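Local coordinates for Thiol:disulfide interchange protein DsbC (Haemophilus influenzae, PDB 1T3B) that probably acts as a periplasmic disulfide isomerase of the thioredoxin family, shuffling and exchanging disulfide bonds in other periplasmic proteins through a redox-active cysteine pair, at residues 103-106 and 107-110; 171-174 and 175-179; 196-199 and 200-203. All blocks are in the same frame, centred on the assembly; numbering follows the deposited sequence.

Overall arrangement
Along the chain the three contacts follow in series, none nesting inside or crossing another, and all lie in the thioredoxin-like part of one subunit. Interaction 1 closes the turn that breaks the helical stretch starting at the Cys98–Cys101 disulfide into helices 99-105 and 108-113. Interaction 2 finishes helix 166-177 and turns the chain toward strand 184-186. Interaction 3 starts the last helix, 199-208. Interactions 1 and 3 touch, their centres about 10 Å apart: Gln107 NE2 hydrogen-bonds to Tyr196 OH (2.9 Å), and Glu110 packs on Pro199. Interaction 2 stands apart, its centre about 23 Å from that of interaction 1 and about 21 Å from that of interaction 3.

Interaction 1 (103-106 and 107-110); sequences LLHQ and QLKE
Gln107 NE2 serves two acceptors: it bonds weakly to Leu103 O (3.2 Å, with a bent N-H...O angle of 133°) and also bonds Tyr196 OH, from the loop before helix 199-208. The grip lies at the break that follows the CxxC helix of this thioredoxin fold, where helix 99-105 stops and, after a type I beta turn from His105 to Leu108, helix 108-113 starts with Gln107 at its N-cap. Because the Gln107 chain runs extended beyond CG (chi2 170°), its amide reaches back over the last turn of the first helix. The backbone closes the break with Gln107 N to Leu104 O (3.1 Å) and Leu108 N to His105 O (3.2 Å); crowding in the model makes one end of each bond less sure. Leu108 CD2 is modelled over one face of the His105 imidazole, 3.5 Å from the ring centroid in a CH-pi arrangement, but this methyl also crowds His105 O, which leaves its exact place doubtful. The ring is tied down elsewhere, its NE2 hydrogen-bonded to Tyr81 OH and its plane nearly perpendicular to the Tyr81 ring. Leu108 itself reaches Val118 and Tyr120 of strand 116-122. Beside the gripped amide, with chi1 at -173°, the Leu103 side chain leans beside its own carbonyl, which puts CG 3.4 Å from Gln107 NE2.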
loop_
_atom_site.group_PDB
_atom_site.type_symbol
_atom_site.label_atom_id
_atom_site.label_comp_id
_atom_site.label_asym_id
_atom_site.label_seq_id
_atom_site.Cartn_x
_atom_site.Cartn_y
_atom_site.Cartn_z
ATOM N N LEU A 103 -4.856 -21.944 -28.211
ATOM C CA LEU A 103 -3.907 -23.053 -28.189
ATOM C C LEU A 103 -4.111 -23.921 -26.957
ATOM O O LEU A 103 -4.187 -25.139 -27.057
ATOM C CB LEU A 103 -2.475 -22.513 -28.211
ATOM C CG LEU A 103 -1.354 -23.546 -28.368
ATOM C CD1 LEU A 103 -1.504 -24.224 -29.716
ATOM C CD2 LEU A 103 0.012 -22.871 -28.255
ATOM N N LEU A 104 -4.196 -23.290 -25.794
ATOM C CA LEU A 104 -4.419 -24.018 -24.558
ATOM C C LEU A 104 -5.668 -24.887 -24.701
ATOM O O LEU A 104 -5.705 -26.031 -24.268
ATOM C CB LEU A 104 -4.556 -23.018 -23.401
ATOM C CG LEU A 104 -5.429 -23.175 -22.147
ATOM C CD1 LEU A 104 -5.541 -24.604 -21.670
ATOM C CD2 LEU A 104 -4.806 -22.318 -21.061
ATOM N N HIS A 105 -6.684 -24.339 -25.345
ATOM C CA HIS A 105 -7.935 -25.048 -25.539
ATOM C C HIS A 105 -7.778 -26.272 -26.439
ATOM O O HIS A 105 -8.371 -27.323 -26.185
ATOM C CB HIS A 105 -8.973 -24.096 -26.126
ATOM C CG HIS A 105 -10.380 -24.582 -25.985
ATOM N ND1 HIS A 105 -10.890 -25.619 -26.735
ATOM C CD2 HIS A 105 -11.376 -24.192 -25.156
ATOM C CE1 HIS A 105 -12.137 -25.846 -26.374
ATOM N NE2 HIS A 105 -12.456 -24.994 -25.417
ATOM N N GLN A 106 -6.976 -26.140 -27.489
ATOM C CA GLN A 106 -6.762 -27.251 -28.402
ATOM C C GLN A 106 -6.069 -28.415 -27.729
ATOM O O GLN A 106 -5.825 -29.432 -28.357
ATOM C CB GLN A 106 -5.922 -26.811 -29.593
ATOM C CG GLN A 106 -6.636 -25.891 -30.548
ATOM C CD GLN A 106 -5.835 -25.639 -31.807
ATOM O OE1 GLN A 106 -4.747 -25.079 -31.758
ATOM N NE2 GLN A 106 -6.372 -26.063 -32.944
ATOM N N GLN A 107 -5.759 -28.275 -26.449
ATOM C CA GLN A 107 -5.062 -29.332 -25.739
ATOM C C GLN A 107 -5.740 -29.785 -24.466
ATOM O O GLN A 107 -5.091 -30.347 -23.583
ATOM C CB GLN A 107 -3.646 -28.874 -25.419
ATOM C CG GLN A 107 -2.882 -28.450 -26.657
ATOM C CD GLN A 107 -1.575 -27.780 -26.347
ATOM O OE1 GLN A 107 -0.760 -28.321 -25.617
ATOM N NE2 GLN A 107 -1.362 -26.599 -26.910
ATOM N N LEU A 108 -7.042 -29.551 -24.365
ATOM C CA LEU A 108 -7.760 -29.977 -23.180
ATOM C C LEU A 108 -7.553 -31.477 -23.007
ATOM O O LEU A 108 -7.392 -31.966 -21.888
ATOM C CB LEU A 108 -9.261 -29.673 -23.300
ATOM C CG LEU A 108 -9.817 -28.301 -22.917
ATOM C CD1 LEU A 108 -9.073 -27.767 -21.720
ATOM C CD2 LEU A 108 -9.696 -27.356 -24.057
ATOM N N LYS A 109 -7.554 -32.206 -24.123
ATOM C CA LYS A 109 -7.356 -33.655 -24.077
ATOM C C LYS A 109 -6.051 -33.977 -23.351
ATOM O O LYS A 109 -6.027 -34.848 -22.488
ATOM C CB LYS A 109 -7.343 -34.245 -25.491
ATOM N N GLU A 110 -4.979 -33.259 -23.700
ATOM C CA GLU A 110 -3.676 -33.443 -23.071
ATOM C C GLU A 110 -3.723 -33.054 -21.599
ATOM O O GLU A 110 -3.321 -33.833 -20.746
ATOM C CB GLU A 110 -2.609 -32.615 -23.780
ATOM C CG GLU A 110 -2.164 -33.146 -25.137
ATOM C CD GLU A 110 -3.243 -33.054 -26.196
ATOM O OE1 GLU A 110 -4.289 -33.721 -26.037
ATOM O OE2 GLU A 110 -3.042 -32.316 -27.192
#

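Interaction 2 (171-174 and 175-179); sequences YELG and IQFGV
The last two turns of helix 166-177, from Tyr171 on, run into a Schellman motif: Gly178 turns the chain with a positive phi of 92°, Val179 N bonds back to Gly174 O (2.9 Å) and Gly178 N to Ile175 O (2.6 Å). The first of these is nearly straight at the hydrogen (169°), although its donor stands above the plane of the Gly174 carbonyl. Ordinary helical bonds lead up to this end, Ile175 N to Tyr171 O at 3.1 Å and Phe177 N to Leu173 O at 3.3 Å. On one flank Ile175, extended beyond CG1 (chi2 -175°), brings its terminal CD1 obliquely against the Tyr171 ring, 3.2 Å from CE2. On another, Leu173 and Phe177 run side by side and point the same way; Leu173 CD1 meets the ring at CE2 (3.6 Å), while Leu173 O lies at the ring edge, 3.2 Å from CD2. Val179, directed back at the helix end, lays CG2 against the Gly174 peptide, where no side chain intervenes. Among its neighbours, the turn rests by Leu173 and Phe177 on helix 63-72, stacks Tyr171 with Phe123 just after strand 116-122, and hands the chain on toward strand 184-186, which Phe177 touches at Val186 and Val179 at Ser184.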
loop_
_atom_site.group_PDB
_atom_site.type_symbol
_atom_site.label_atom_id
_atom_site.label_comp_id
_atom_site.label_asym_id
_atom_site.label_seq_id
_atom_site.Cartn_x
_atom_site.Cartn_y
_atom_site.Cartn_z
ATOM N N TYR A 171 -14.547 -11.007 -14.698
ATOM C CA TYR A 171 -13.510 -10.049 -15.021
ATOM C C TYR A 171 -12.960 -9.395 -13.757
ATOM O O TYR A 171 -11.774 -9.461 -13.461
ATOM C CB TYR A 171 -14.095 -8.984 -15.922
ATOM C CG TYR A 171 -13.075 -8.017 -16.421
ATOM C CD1 TYR A 171 -12.399 -8.253 -17.609
ATOM C CD2 TYR A 171 -12.785 -6.858 -15.709
ATOM C CE1 TYR A 171 -11.457 -7.350 -18.081
ATOM C CE2 TYR A 171 -11.847 -5.950 -16.168
ATOM C CZ TYR A 171 -11.184 -6.199 -17.354
ATOM O OH TYR A 171 -10.252 -5.302 -17.817
ATOM N N GLU A 172 -13.846 -8.754 -13.016
ATOM C CA GLU A 172 -13.479 -8.086 -11.788
ATOM C C GLU A 172 -12.746 -8.999 -10.813
ATOM O O GLU A 172 -11.833 -8.556 -10.130
ATOM C CB GLU A 172 -14.736 -7.492 -11.160
ATOM C CG GLU A 172 -15.490 -6.595 -12.134
ATOM C CD GLU A 172 -16.810 -6.119 -11.587
ATOM O OE1 GLU A 172 -17.514 -6.931 -10.951
ATOM O OE2 GLU A 172 -17.158 -4.938 -11.807
ATOM N N LEU A 173 -13.131 -10.269 -10.743
ATOM C CA LEU A 173 -12.456 -11.214 -9.845
ATOM C C LEU A 173 -11.056 -11.494 -10.347
ATOM O O LEU A 173 -10.159 -11.805 -9.567
ATOM C CB LEU A 173 -13.214 -12.546 -9.751
ATOM C CG LEU A 173 -12.445 -13.738 -9.152
ATOM C CD1 LEU A 173 -12.275 -13.545 -7.656
ATOM C CD2 LEU A 173 -13.181 -15.042 -9.422
ATOM N N GLY A 174 -10.877 -11.391 -11.660
ATOM C CA GLY A 174 -9.577 -11.641 -12.259
ATOM C C GLY A 174 -8.601 -10.550 -11.893
ATOM O O GLY A 174 -7.437 -10.808 -11.561
ATOM N N ILE A 175 -9.073 -9.313 -11.949
ATOM C CA ILE A 175 -8.223 -8.194 -11.598
ATOM C C ILE A 175 -7.766 -8.346 -10.158
ATOM O O ILE A 175 -6.586 -8.183 -9.862
ATOM C CB ILE A 175 -8.947 -6.863 -11.809
ATOM C CG1 ILE A 175 -9.264 -6.715 -13.300
ATOM C CG2 ILE A 175 -8.080 -5.712 -11.334
ATOM C CD1 ILE A 175 -9.867 -5.392 -13.679
ATOM N N GLN A 176 -8.691 -8.685 -9.268
ATOM C CA GLN A 176 -8.348 -8.889 -7.867
ATOM C C GLN A 176 -7.173 -9.850 -7.770
ATOM O O GLN A 176 -6.277 -9.683 -6.943
ATOM C CB GLN A 176 -9.527 -9.477 -7.100
ATOM C CG GLN A 176 -10.687 -8.525 -6.886
ATOM C CD GLN A 176 -11.751 -9.126 -5.982
ATOM O OE1 GLN A 176 -11.440 -9.623 -4.900
ATOM N NE2 GLN A 176 -13.012 -9.084 -6.421
ATOM N N PHE A 177 -7.182 -10.865 -8.623
ATOM C CA PHE A 177 -6.111 -11.846 -8.637
ATOM C C PHE A 177 -4.852 -11.290 -9.296
ATOM O O PHE A 177 -3.762 -11.838 -9.141
ATOM C CB PHE A 177 -6.567 -13.104 -9.377
ATOM C CG PHE A 177 -7.158 -14.151 -8.482
ATOM C CD1 PHE A 177 -6.333 -14.970 -7.720
ATOM C CD2 PHE A 177 -8.533 -14.296 -8.372
ATOM C CE1 PHE A 177 -6.871 -15.918 -6.860
ATOM C CE2 PHE A 177 -9.085 -15.242 -7.513
ATOM C CZ PHE A 177 -8.256 -16.054 -6.755
ATOM N N GLY A 178 -5.001 -10.197 -10.034
ATOM C CA GLY A 178 -3.858 -9.616 -10.711
ATOM C C GLY A 178 -3.695 -10.134 -12.126
ATOM O O GLY A 178 -2.588 -10.164 -12.653
ATOM N N VAL A 179 -4.787 -10.547 -12.756
ATOM C CA VAL A 179 -4.676 -11.039 -14.118
ATOM C C VAL A 179 -4.384 -9.841 -15.006
ATOM O O VAL A 179 -5.075 -8.829 -14.934
ATOM C CB VAL A 179 -5.977 -11.728 -14.594
ATOM C CG1 VAL A 179 -5.729 -12.452 -15.922
ATOM C CG2 VAL A 179 -6.463 -12.700 -13.534
#

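Interaction 3 (196-199 and 200-203); sequences YLKP and ADLL
Lys198 O accepts the amide of Leu202 at 2.8 Å, almost straight (N-H...O 163°), and this bond anchors the compact half of the contact. One step on, Leu203 N bonds to Pro199 O at 3.0 Å, so the first two carbonyls of the turn are both engaged. On the inner side Leu197 and Leu202 approach through their CB atoms at 4.2 Å, a modest apolar touch, and Leu202 CB also sits 3.2 Å from Pro199 O. Leu202 is buried, its side chain touching Tyr111 and Ile116, while the Pro199 ring packs on Tyr111 and Leu114. Tyr111 adds a polar tie, its OH hydrogen-bonded to Leu197 O.

The outer side is looser: Lys198 is exposed and makes no salt bridge with Asp201. The chain bends at chi3 (-67°), and NZ is 4.8 Å from Asp201 OD1, where opposite charges may attract weakly. The close approach of the lysine's aliphatic stem to that carboxylate is doubtful, and with it the exact place of OD1. OD1 has a second charged neighbour in Arg204, a long and weak ion pair. A negative group in the first turn may also suit the helix N terminus. The whole is a helix start, Lys198 at the N-cap and a proline following it, opening the C-terminal helix of the thioredoxin fold.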
loop_
_atom_site.group_PDB
_atom_site.type_symbol
_atom_site.label_atom_id
_atom_site.label_comp_id
_atom_site.label_asym_id
_atom_site.label_seq_id
_atom_site.Cartn_x
_atom_site.Cartn_y
_atom_site.Cartn_z
ATOM N N TYR A 196 0.442 -18.605 -20.489
ATOM C CA TYR A 196 0.279 -19.911 -21.096
ATOM C C TYR A 196 1.344 -20.871 -20.609
ATOM O O TYR A 196 2.487 -20.483 -20.368
ATOM C CB TYR A 196 0.349 -19.814 -22.617
ATOM C CG TYR A 196 0.342 -21.157 -23.321
ATOM C CD1 TYR A 196 -0.683 -22.080 -23.108
ATOM C CD2 TYR A 196 1.350 -21.495 -24.221
ATOM C CE1 TYR A 196 -0.704 -23.305 -23.780
ATOM C CE2 TYR A 196 1.339 -22.712 -24.896
ATOM C CZ TYR A 196 0.312 -23.614 -24.675
ATOM O OH TYR A 196 0.299 -24.817 -25.358
ATOM N N LEU A 197 0.950 -22.127 -20.467
ATOM C CA LEU A 197 1.830 -23.199 -20.030
ATOM C C LEU A 197 1.326 -24.477 -20.666
ATOM O O LEU A 197 0.202 -24.894 -20.390
ATOM C CB LEU A 197 1.796 -23.363 -18.505
ATOM C CG LEU A 197 2.660 -22.456 -17.622
ATOM C CD1 LEU A 197 2.378 -22.749 -16.165
ATOM C CD2 LEU A 197 4.110 -22.682 -17.922
ATOM N N LYS A 198 2.149 -25.084 -21.522
ATOM C CA LYS A 198 1.787 -26.330 -22.187
ATOM C C LYS A 198 1.428 -27.393 -21.144
ATOM O O LYS A 198 1.768 -27.259 -19.967
ATOM C CB LYS A 198 2.933 -26.789 -23.102
ATOM C CG LYS A 198 4.314 -26.806 -22.460
ATOM C CD LYS A 198 5.443 -26.803 -23.498
ATOM C CE LYS A 198 5.482 -28.088 -24.316
ATOM N NZ LYS A 198 6.523 -28.046 -25.389
ATOM N N PRO A 199 0.716 -28.451 -21.559
ATOM C CA PRO A 199 0.320 -29.511 -20.629
ATOM C C PRO A 199 1.419 -29.874 -19.626
ATOM O O PRO A 199 1.342 -29.493 -18.456
ATOM C CB PRO A 199 -0.028 -30.671 -21.558
ATOM C CG PRO A 199 -0.554 -29.981 -22.754
ATOM C CD PRO A 199 0.414 -28.839 -22.945
ATOM N N ALA A 200 2.437 -30.598 -20.088
ATOM C CA ALA A 200 3.548 -31.015 -19.235
ATOM C C ALA A 200 3.945 -29.935 -18.232
ATOM O O ALA A 200 3.782 -30.108 -17.020
ATOM C CB ALA A 200 4.745 -31.386 -20.092
ATOM N N ASP A 201 4.459 -28.820 -18.748
ATOM C CA ASP A 201 4.893 -27.708 -17.909
ATOM C C ASP A 201 3.841 -27.346 -16.864
ATOM O O ASP A 201 4.173 -27.142 -15.695
ATOM C CB ASP A 201 5.215 -26.488 -18.776
ATOM C CG ASP A 201 6.306 -26.767 -19.783
ATOM O OD1 ASP A 201 6.158 -27.712 -20.586
ATOM O OD2 ASP A 201 7.319 -26.045 -19.774
ATOM N N LEU A 202 2.576 -27.273 -17.270
ATOM C CA LEU A 202 1.529 -26.933 -16.321
ATOM C C LEU A 202 1.493 -27.947 -15.180
ATOM O O LEU A 202 1.175 -27.602 -14.044
ATOM C CB LEU A 202 0.164 -26.883 -17.014
ATOM C CG LEU A 202 -1.027 -26.708 -16.061
ATOM C CD1 LEU A 202 -0.870 -25.439 -15.245
ATOM C CD2 LEU A 202 -2.316 -26.658 -16.847
ATOM N N LEU A 203 1.831 -29.198 -15.482
ATOM C CA LEU A 203 1.827 -30.253 -14.471
ATOM C C LEU A 203 2.897 -30.000 -13.403
ATOM O O LEU A 203 2.582 -29.864 -12.218
ATOM C CB LEU A 203 2.048 -31.617 -15.134
ATOM C CG LEU A 203 1.974 -32.848 -14.227
ATOM C CD1 LEU A 203 0.578 -32.965 -13.617
ATOM C CD2 LEU A 203 2.326 -34.093 -15.038
#